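Local atomic coordinates of inorganic pyrophosphatase (Coxiella burnetii, PDB entry 3TR4), a protein that probably catalyses the magnesium-dependent hydrolysis of inorganic pyrophosphate to two phosphate ions, working as a homohexamer. Residues Val89-Gly93 and Tyr119-Leu125. Residues are numbered along the deposited sequence; the frame is centred on the assembly and turned at random.
Sequences VRALG and YEAIQSL
Gln123 lays its side-chain amide over one face of the Arg90 guanidinium, the two planes only 10° apart and Gln123 NE2 3.7 Å from Arg90 NH1. A bend at chi2 (-69°) folds the glutamine back over its own loop, where Gln123 NE2 donates to Glu120 O at 2.9 Å; this bond restrains the rotation of the amide and holds it over the guanidinium. The guanidinium itself works edge-on. Arg90 NH1 and NH2 both donate to Ile122 O, at 2.7 and 3.0 Å, and this acceptor lies in the guanidinium plane. Arg90 NH2 adds a weak bond to Tyr119 O, which also accepts from Ile122 N in the type I turn from Tyr119 to Ile122. The arginine chain runs extended from CG to NE, carrying the guanidinium from strand 86-99 to the turn.

Farther along, Leu92 packs against the loop: CD1 meets Ile122 CG2 at 3.6 Å, and CD2 lies 3.5 Å from Gln123 C. A classic beta bulge here places two residues, Leu92 and Gly93, opposite the single Leu108 of strand 106-111. A water bridges Leu92 O (2.6 Å) and Leu125 N. The loop leading to helix 130-142 is therefore tied to the sheet by arginine-to-carbonyl bonds, leucine packing and a bridging water, and the positive charge of Arg90 is probably eased by peptide dipoles, with no carboxylate bonded to it across this contact.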
# COMPACT_ATOMS: atom_id res chain seq x y z
N VAL B 89 -13.19 -22.87 -5.79
CA VAL B 89 -12.87 -23.20 -4.40
C VAL B 89 -13.48 -24.53 -3.97
O VAL B 89 -14.31 -25.11 -4.67
CB VAL B 89 -13.34 -22.09 -3.44
CG1 VAL B 89 -12.73 -20.75 -3.82
CG2 VAL B 89 -14.86 -21.99 -3.43
N ARG B 90 -13.06 -25.01 -2.81
CA ARG B 90 -13.60 -26.22 -2.21
C ARG B 90 -13.91 -25.94 -0.75
O ARG B 90 -13.14 -25.27 -0.07
CB ARG B 90 -12.60 -27.37 -2.35
CG ARG B 90 -11.20 -27.05 -1.84
CD ARG B 90 -10.21 -28.17 -2.13
NE ARG B 90 -8.88 -27.85 -1.62
CZ ARG B 90 -8.47 -28.11 -0.38
NH1 ARG B 90 -9.29 -28.70 0.48
NH2 ARG B 90 -7.24 -27.78 -0.01
N ALA B 91 -15.04 -26.45 -0.27
CA ALA B 91 -15.49 -26.15 1.09
C ALA B 91 -14.79 -26.97 2.18
O ALA B 91 -14.41 -28.12 1.96
CB ALA B 91 -17.00 -26.31 1.20
N LEU B 92 -14.61 -26.35 3.34
CA LEU B 92 -14.07 -27.03 4.51
C LEU B 92 -15.16 -27.18 5.56
O LEU B 92 -15.15 -28.12 6.35
CB LEU B 92 -12.92 -26.22 5.11
CG LEU B 92 -11.68 -26.02 4.25
CD1 LEU B 92 -10.68 -25.15 5.00
CD2 LEU B 92 -11.06 -27.36 3.89
N GLY B 93 -16.09 -26.24 5.57
CA GLY B 93 -17.13 -26.22 6.57
C GLY B 93 -18.01 -25.00 6.40
O GLY B 93 -17.97 -24.34 5.37
N TYR B 119 -2.13 -25.50 0.12
CA TYR B 119 -3.24 -25.81 1.01
C TYR B 119 -3.78 -27.22 0.81
O TYR B 119 -4.83 -27.57 1.34
CB TYR B 119 -4.38 -24.81 0.83
CG TYR B 119 -4.11 -23.42 1.36
CD1 TYR B 119 -2.91 -23.09 1.98
CD2 TYR B 119 -5.08 -22.43 1.25
CE1 TYR B 119 -2.69 -21.81 2.46
CE2 TYR B 119 -4.87 -21.16 1.73
CZ TYR B 119 -3.67 -20.85 2.33
OH TYR B 119 -3.47 -19.57 2.81
N GLU B 120 -3.05 -28.02 0.03
CA GLU B 120 -3.50 -29.37 -0.30
C GLU B 120 -3.82 -30.20 0.94
O GLU B 120 -4.75 -31.00 0.93
CB GLU B 120 -2.46 -30.09 -1.15
CG GLU B 120 -2.89 -31.47 -1.59
CD GLU B 120 -1.95 -32.08 -2.61
OE1 GLU B 120 -0.78 -31.64 -2.67
OE2 GLU B 120 -2.38 -32.99 -3.35
N ALA B 121 -3.05 -30.00 2.01
CA ALA B 121 -3.24 -30.77 3.23
C ALA B 121 -4.44 -30.30 4.04
O ALA B 121 -4.91 -31.01 4.93
CB ALA B 121 -1.97 -30.74 4.08
N ILE B 122 -4.94 -29.11 3.74
CA ILE B 122 -6.11 -28.58 4.43
C ILE B 122 -7.40 -29.18 3.86
O ILE B 122 -7.78 -28.87 2.74
CB ILE B 122 -6.20 -27.04 4.33
CG1 ILE B 122 -4.87 -26.40 4.75
CG2 ILE B 122 -7.34 -26.51 5.19
CD1 ILE B 122 -4.44 -26.76 6.15
N GLN B 123 -8.06 -30.02 4.64
CA GLN B 123 -9.22 -30.76 4.15
C GLN B 123 -10.47 -30.60 5.03
O GLN B 123 -11.57 -30.96 4.62
CB GLN B 123 -8.88 -32.24 4.00
CG GLN B 123 -7.83 -32.53 2.92
CD GLN B 123 -8.36 -32.28 1.52
OE1 GLN B 123 -9.55 -32.43 1.26
NE2 GLN B 123 -7.47 -31.89 0.62
N SER B 124 -10.28 -30.09 6.24
CA SER B 124 -11.40 -29.87 7.15
C SER B 124 -11.09 -28.73 8.10
O SER B 124 -9.95 -28.26 8.17
CB SER B 124 -11.73 -31.14 7.93
OG SER B 124 -10.66 -31.49 8.80
N LEU B 125 -12.10 -28.28 8.84
CA LEU B 125 -11.94 -27.18 9.78
C LEU B 125 -10.81 -27.40 10.78
O LEU B 125 -10.14 -26.45 11.20
CB LEU B 125 -13.24 -26.91 10.53
CG LEU B 125 -14.29 -26.17 9.71
CD1 LEU B 125 -15.51 -25.87 10.56
CD2 LEU B 125 -13.67 -24.89 9.18
O HOH W 1 -14.85 -29.60 8.48